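Putative ketosteroid isomerase (Parabacteroides distasonis ATCC 8503, PDB 3KE7) is of unconfirmed function but, as an NTF2-like protein named for ketosteroid isomerase, binds bicine in a pocket that probably takes a small molecule. Local coordinates at residues V84-D96 and W106-W120. Sequence-based numbering, arbitrary orientation.
Sequences VAQNIAVLTFNLD and WNCTEVYRRNPDNQW. With BCN (bicine), chain F.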
loop_
_atom_site.group_PDB
_atom_site.type_symbol
_atom_site.label_atom_id
_atom_site.label_comp_id
_atom_site.label_asym_id
_atom_site.label_seq_id
_atom_site.Cartn_x
_atom_site.Cartn_y
_atom_site.Cartn_z
ATOM N N VAL B 84 -7.587 -1.475 10.714
ATOM C CA VAL B 84 -8.589 -2.482 10.478
ATOM C C VAL B 84 -9.885 -1.837 10.019
ATOM O O VAL B 84 -10.373 -0.847 10.657
ATOM C CB VAL B 84 -8.806 -3.321 11.739
ATOM C CG1 VAL B 84 -9.824 -4.466 11.501
ATOM C CG2 VAL B 84 -7.467 -3.983 12.195
ATOM N N ALA B 85 -10.426 -2.360 8.929
ATOM C CA ALA B 85 -11.680 -1.868 8.322
ATOM C C ALA B 85 -12.453 -3.044 7.851
ATOM O O ALA B 85 -12.222 -3.569 6.739
ATOM C CB ALA B 85 -11.404 -0.960 7.158
ATOM N N GLN B 86 -13.321 -3.500 8.697
ATOM C CA GLN B 86 -14.224 -4.583 8.394
ATOM C C GLN B 86 -13.383 -5.822 8.009
ATOM O O GLN B 86 -12.576 -6.324 8.862
ATOM C CB GLN B 86 -15.286 -4.134 7.334
ATOM C CG GLN B 86 -16.188 -2.946 7.848
ATOM C CD GLN B 86 -17.201 -2.410 6.827
ATOM O OE1 GLN B 86 -17.438 -3.010 5.798
ATOM N NE2 GLN B 86 -17.818 -1.273 7.146
ATOM N N ASN B 87 -13.443 -6.235 6.737
ATOM C CA ASN B 87 -12.726 -7.419 6.299
ATOM C C ASN B 87 -11.313 -7.134 5.731
ATOM O O ASN B 87 -10.744 -7.987 5.062
ATOM C CB ASN B 87 -13.557 -8.195 5.273
ATOM C CG ASN B 87 -13.715 -7.481 3.924
ATOM O OD1 ASN B 87 -13.599 -6.253 3.799
ATOM N ND2 ASN B 87 -13.982 -8.302 2.866
ATOM N N ILE B 88 -10.779 -5.945 6.006
ATOM C CA ILE B 88 -9.446 -5.539 5.534
ATOM C C ILE B 88 -8.568 -5.136 6.725
ATOM O O ILE B 88 -9.029 -4.505 7.707
ATOM C CB ILE B 88 -9.554 -4.341 4.606
ATOM C CG1 ILE B 88 -10.165 -4.781 3.270
ATOM C CG2 ILE B 88 -8.195 -3.671 4.373
ATOM C CD1 ILE B 88 -9.239 -5.598 2.375
ATOM N N ALA B 89 -7.299 -5.542 6.656
ATOM C CA ALA B 89 -6.293 -5.052 7.590
ATOM C C ALA B 89 -5.150 -4.521 6.764
ATOM O O ALA B 89 -4.595 -5.249 5.930
ATOM C CB ALA B 89 -5.783 -6.167 8.436
ATOM N N VAL B 90 -4.800 -3.261 6.981
ATOM C CA VAL B 90 -3.652 -2.636 6.305
ATOM C C VAL B 90 -2.490 -2.632 7.278
ATOM O O VAL B 90 -2.578 -1.977 8.325
ATOM C CB VAL B 90 -3.951 -1.180 5.859
ATOM C CG1 VAL B 90 -2.754 -0.584 5.049
ATOM C CG2 VAL B 90 -5.212 -1.152 4.987
ATOM N N LEU B 91 -1.442 -3.393 6.966
ATOM C CA LEU B 91 -0.221 -3.464 7.785
ATOM C C LEU B 91 0.866 -2.633 7.149
ATOM O O LEU B 91 1.231 -2.835 5.985
ATOM C CB LEU B 91 0.229 -4.915 7.927
ATOM C CG LEU B 91 1.622 -5.114 8.510
ATOM C CD1 LEU B 91 1.720 -4.612 9.977
ATOM C CD2 LEU B 91 2.032 -6.598 8.383
ATOM N N THR B 92 1.372 -1.684 7.890
ATOM C CA THR B 92 2.486 -0.855 7.416
ATOM C C THR B 92 3.631 -0.954 8.419
ATOM O O THR B 92 3.422 -0.996 9.648
ATOM C CB THR B 92 2.095 0.621 7.203
ATOM O OG1 THR B 92 1.477 1.109 8.385
ATOM C CG2 THR B 92 1.092 0.747 6.037
ATOM N N PHE B 93 4.862 -0.988 7.919
ATOM C CA PHE B 93 6.010 -1.071 8.779
ATOM C C PHE B 93 7.278 -0.712 7.998
ATOM O O PHE B 93 7.272 -0.670 6.747
ATOM C CB PHE B 93 6.144 -2.480 9.408
ATOM C CG PHE B 93 6.273 -3.636 8.420
ATOM C CD1 PHE B 93 5.142 -4.228 7.893
ATOM C CD2 PHE B 93 7.520 -4.172 8.090
ATOM C CE1 PHE B 93 5.245 -5.293 6.995
ATOM C CE2 PHE B 93 7.635 -5.248 7.219
ATOM C CZ PHE B 93 6.469 -5.785 6.654
ATOM N N ASN B 94 8.347 -0.515 8.761
ATOM C CA ASN B 94 9.671 -0.475 8.230
ATOM C C ASN B 94 10.370 -1.749 8.673
ATOM O O ASN B 94 9.982 -2.339 9.705
ATOM C CB ASN B 94 10.391 0.802 8.679
ATOM C CG ASN B 94 9.895 1.997 7.925
ATOM O OD1 ASN B 94 9.003 2.710 8.376
ATOM N ND2 ASN B 94 10.369 2.127 6.681
ATOM N N LEU B 95 11.352 -2.179 7.915
ATOM C CA LEU B 95 12.047 -3.413 8.229
ATOM C C LEU B 95 13.518 -3.269 7.988
ATOM O O LEU B 95 13.921 -2.935 6.897
ATOM C CB LEU B 95 11.529 -4.549 7.347
ATOM C CG LEU B 95 11.993 -6.000 7.712
ATOM C CD1 LEU B 95 11.243 -6.456 8.917
ATOM C CD2 LEU B 95 11.721 -6.955 6.545
ATOM N N ASP B 96 14.334 -3.506 9.016
ATOM C CA ASP B 96 15.795 -3.603 8.818
ATOM C C ASP B 96 16.157 -5.130 8.628
ATOM O O ASP B 96 15.931 -5.889 9.512
ATOM C CB ASP B 96 16.544 -3.016 10.013
ATOM C CG ASP B 96 16.469 -1.494 10.100
ATOM O OD1 ASP B 96 16.014 -0.812 9.157
ATOM O OD2 ASP B 96 16.860 -0.989 11.172
ATOM N N TRP B 106 13.887 -1.318 4.592
ATOM C CA TRP B 106 12.697 -1.396 3.775
ATOM C C TRP B 106 11.510 -0.635 4.371
ATOM O O TRP B 106 11.385 -0.500 5.563
ATOM C CB TRP B 106 12.230 -2.857 3.671
ATOM C CG TRP B 106 13.155 -3.831 3.022
ATOM C CD1 TRP B 106 14.074 -4.632 3.656
ATOM C CD2 TRP B 106 13.223 -4.163 1.632
ATOM N NE1 TRP B 106 14.712 -5.437 2.743
ATOM C CE2 TRP B 106 14.198 -5.183 1.494
ATOM C CE3 TRP B 106 12.530 -3.737 0.494
ATOM C CZ2 TRP B 106 14.519 -5.751 0.258
ATOM C CZ3 TRP B 106 12.860 -4.307 -0.733
ATOM C CH2 TRP B 106 13.840 -5.304 -0.834
ATOM N N ASN B 107 10.671 -0.167 3.452
ATOM C CA ASN B 107 9.296 0.280 3.685
ATOM C C ASN B 107 8.386 -0.869 3.191
ATOM O O ASN B 107 8.668 -1.496 2.160
ATOM C CB ASN B 107 8.979 1.475 2.799
ATOM C CG ASN B 107 9.884 2.650 3.019
ATOM O OD1 ASN B 107 10.017 3.154 4.144
ATOM N ND2 ASN B 107 10.469 3.159 1.923
ATOM N N CYS B 108 7.285 -1.102 3.884
ATOM C CA CYS B 108 6.328 -2.101 3.455
ATOM C C CYS B 108 4.882 -1.753 3.775
ATOM O O CYS B 108 4.566 -1.385 4.926
ATOM C CB CYS B 108 6.657 -3.458 4.069
ATOM S SG CYS B 108 5.637 -4.833 3.412
ATOM N N THR B 109 4.027 -1.925 2.771
ATOM C CA THR B 109 2.600 -1.931 2.950
ATOM C C THR B 109 2.058 -3.290 2.513
ATOM O O THR B 109 2.242 -3.683 1.342
ATOM C CB THR B 109 1.918 -0.870 2.124
ATOM O OG1 THR B 109 2.482 0.399 2.425
ATOM C CG2 THR B 109 0.378 -0.858 2.370
ATOM N N GLU B 110 1.349 -3.970 3.387
ATOM C CA GLU B 110 0.629 -5.185 3.066
ATOM C C GLU B 110 -0.854 -4.902 3.291
ATOM O O GLU B 110 -1.218 -4.255 4.306
ATOM C CB GLU B 110 1.025 -6.369 3.977
ATOM C CG GLU B 110 2.453 -6.714 4.025
ATOM C CD GLU B 110 2.904 -7.553 2.853
ATOM O OE1 GLU B 110 2.167 -7.612 1.858
ATOM O OE2 GLU B 110 4.014 -8.178 2.936
ATOM N N VAL B 111 -1.711 -5.329 2.368
ATOM C CA VAL B 111 -3.143 -5.295 2.615
ATOM C C VAL B 111 -3.618 -6.759 2.679
ATOM O O VAL B 111 -3.448 -7.500 1.734
ATOM C CB VAL B 111 -3.910 -4.562 1.559
ATOM C CG1 VAL B 111 -5.402 -4.559 1.947
ATOM C CG2 VAL B 111 -3.397 -3.104 1.418
ATOM N N TYR B 112 -4.211 -7.142 3.828
ATOM C CA TYR B 112 -4.788 -8.451 4.064
ATOM C C TYR B 112 -6.308 -8.352 4.039
ATOM O O TYR B 112 -6.887 -7.342 4.495
ATOM C CB TYR B 112 -4.401 -8.978 5.463
ATOM C CG TYR B 112 -2.984 -9.498 5.646
ATOM C CD1 TYR B 112 -1.916 -8.642 5.752
ATOM C CD2 TYR B 112 -2.748 -10.858 5.779
ATOM C CE1 TYR B 112 -0.647 -9.096 6.022
ATOM C CE2 TYR B 112 -1.477 -11.343 6.000
ATOM C CZ TYR B 112 -0.425 -10.453 6.119
ATOM O OH TYR B 112 0.858 -10.938 6.387
ATOM N N ARG B 113 -6.950 -9.364 3.477
ATOM C CA ARG B 113 -8.377 -9.456 3.387
ATOM C C ARG B 113 -8.820 -10.746 4.018
ATOM O O ARG B 113 -8.243 -11.797 3.727
ATOM C CB ARG B 113 -8.856 -9.391 1.918
ATOM C CG ARG B 113 -10.410 -9.512 1.739
ATOM C CD ARG B 113 -10.857 -9.417 0.287
ATOM N NE ARG B 113 -10.241 -10.482 -0.474
ATOM C CZ ARG B 113 -9.799 -10.395 -1.744
ATOM N NH1 ARG B 113 -9.919 -9.272 -2.463
ATOM N NH2 ARG B 113 -9.197 -11.446 -2.300
ATOM N N ARG B 114 -9.835 -10.662 4.871
ATOM C CA ARG B 114 -10.375 -11.829 5.528
ATOM C C ARG B 114 -11.355 -12.479 4.565
ATOM O O ARG B 114 -12.307 -11.830 4.138
ATOM C CB ARG B 114 -11.071 -11.427 6.834
ATOM C CG ARG B 114 -11.566 -12.665 7.645
ATOM C CD ARG B 114 -12.151 -12.239 8.987
ATOM N NE ARG B 114 -13.242 -11.314 8.759
ATOM C CZ ARG B 114 -13.538 -10.260 9.522
ATOM N NH1 ARG B 114 -12.843 -9.983 10.638
ATOM N NH2 ARG B 114 -14.539 -9.469 9.157
ATOM N N ASN B 115 -11.091 -13.727 4.209
ATOM C CA ASN B 115 -11.969 -14.490 3.337
ATOM C C ASN B 115 -13.113 -15.092 4.162
ATOM O O ASN B 115 -13.075 -15.042 5.388
ATOM C CB ASN B 115 -11.198 -15.523 2.460
ATOM C CG ASN B 115 -10.616 -16.777 3.234
ATOM O OD1 ASN B 115 -11.084 -17.173 4.322
ATOM N ND2 ASN B 115 -9.625 -17.464 2.566
ATOM N N PRO B 116 -14.165 -15.583 3.487
ATOM C CA PRO B 116 -15.309 -16.190 4.211
ATOM C C PRO B 116 -14.931 -17.316 5.164
ATOM O O PRO B 116 -15.626 -17.533 6.164
ATOM C CB PRO B 116 -16.181 -16.716 3.085
ATOM C CG PRO B 116 -16.001 -15.729 1.988
ATOM C CD PRO B 116 -14.551 -15.189 2.118
ATOM N N ASP B 117 -13.844 -18.026 4.863
ATOM C CA ASP B 117 -13.353 -19.088 5.731
ATOM C C ASP B 117 -12.529 -18.562 6.903
ATOM O O ASP B 117 -11.857 -19.341 7.577
ATOM C CB ASP B 117 -12.521 -20.093 4.926
ATOM N N ASN B 118 -12.557 -17.238 7.137
ATOM C CA ASN B 118 -11.805 -16.607 8.233
ATOM C C ASN B 118 -10.300 -16.678 8.080
ATOM O O ASN B 118 -9.568 -16.601 9.064
ATOM C CB ASN B 118 -12.229 -17.180 9.612
ATOM C CG ASN B 118 -13.463 -16.528 10.153
ATOM O OD1 ASN B 118 -13.543 -15.298 10.234
ATOM N ND2 ASN B 118 -14.416 -17.353 10.615
ATOM N N GLN B 119 -9.827 -16.857 6.852
ATOM C CA GLN B 119 -8.399 -16.824 6.617
ATOM C C GLN B 119 -8.094 -15.432 6.112
ATOM O O GLN B 119 -8.851 -14.904 5.321
ATOM C CB GLN B 119 -7.962 -17.810 5.574
ATOM C CG GLN B 119 -8.185 -19.264 5.908
ATOM C CD GLN B 119 -7.679 -20.125 4.797
ATOM O OE1 GLN B 119 -8.153 -20.033 3.653
ATOM N NE2 GLN B 119 -6.676 -20.940 5.096
ATOM N N TRP B 120 -7.043 -14.851 6.638
ATOM C CA TRP B 120 -6.552 -13.554 6.174
ATOM C C TRP B 120 -5.494 -13.775 5.095
ATOM O O TRP B 120 -4.496 -14.498 5.334
ATOM C CB TRP B 120 -5.938 -12.780 7.303
ATOM C CG TRP B 120 -6.925 -12.368 8.292
ATOM C CD1 TRP B 120 -7.408 -13.135 9.332
ATOM C CD2 TRP B 120 -7.615 -11.107 8.375
ATOM N NE1 TRP B 120 -8.314 -12.413 10.066
ATOM C CE2 TRP B 120 -8.456 -11.168 9.509
ATOM C CE3 TRP B 120 -7.629 -9.948 7.599
ATOM C CZ2 TRP B 120 -9.278 -10.109 9.884
ATOM C CZ3 TRP B 120 -8.400 -8.901 7.997
ATOM C CH2 TRP B 120 -9.235 -8.984 9.116
HETATM N N1 BCN F . 11.788 -9.197 0.810
HETATM C C1 BCN F . 11.918 -9.104 -0.651
HETATM C C2 BCN F . 13.389 -9.280 -1.071
HETATM O O21 BCN F . 13.738 -9.039 -2.246
HETATM O O22 BCN F . 14.210 -9.663 -0.210
HETATM C C3 BCN F . 10.511 -9.828 1.186
HETATM C C4 BCN F . 10.615 -11.350 1.097
HETATM O O4 BCN F . 11.806 -11.708 1.816
HETATM C C5 BCN F . 11.849 -7.849 1.349
HETATM C C6 BCN F . 12.231 -7.894 2.806
HETATM O O6 BCN F . 13.382 -8.760 2.995
#
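Phe93 and Cys108 make a tight spot in the half of the hairpin nearer the pocket. The CB of Cys108 sits over one face of the Phe93 ring, 3.7 Å from its centroid, while its SG comes in obliquely and touches CZ at 3.5 Å. Phe93 holds CG between its backbone N and carbonyl carbon (chi1 59°), which lays the ring across the neighbouring strand. Further along the same face, Leu91 and Tyr112 meet Glu23 of helix 15-28, while Glu110 turns to strand 120-129, its OE1 hydrogen-bonded to Thr125 OG1. Strands 88-99 and 102-114 form an antiparallel hairpin in the curved sheet of the NTF2-like cone, whose concave side holds the pocket. There Trp106 lays its indole against bicine, with bicine C5 3.5 Å above the plane of the Trp106 ring, and Leu95 CD2 lies 3.9 Å from bicine C6. An alanine in place of Trp106 would probably leave that side of the ligand without its flat wall over C5 and C6.

On the other face, Asn94 ND2 is shared between Asn107 OD1 (2.8 Å) and Trp106 O, neither bond being straight. Leu95 N reaches that same carbonyl oxygen from the opposite face of its plane, so two donors grip it. Thr92 and Thr109 lie side by side here, and Thr109 OG1 bonds to Gln124 and His126 of the second subunit.

At the turn end, buried Trp120 still packs closely, with Arg114 CB over one ring face and CZ3 3.8 Å from Ala89 CB. Looser are Gln86, Asn87 and the Arg114 guanidinium: Arg114 N bonds to Asn87 O (2.8 Å), but the guanidinium merely rests with one face over Asn87 CA, and the exposed Gln86 packs on its counterpart, Gln86 of the second subunit.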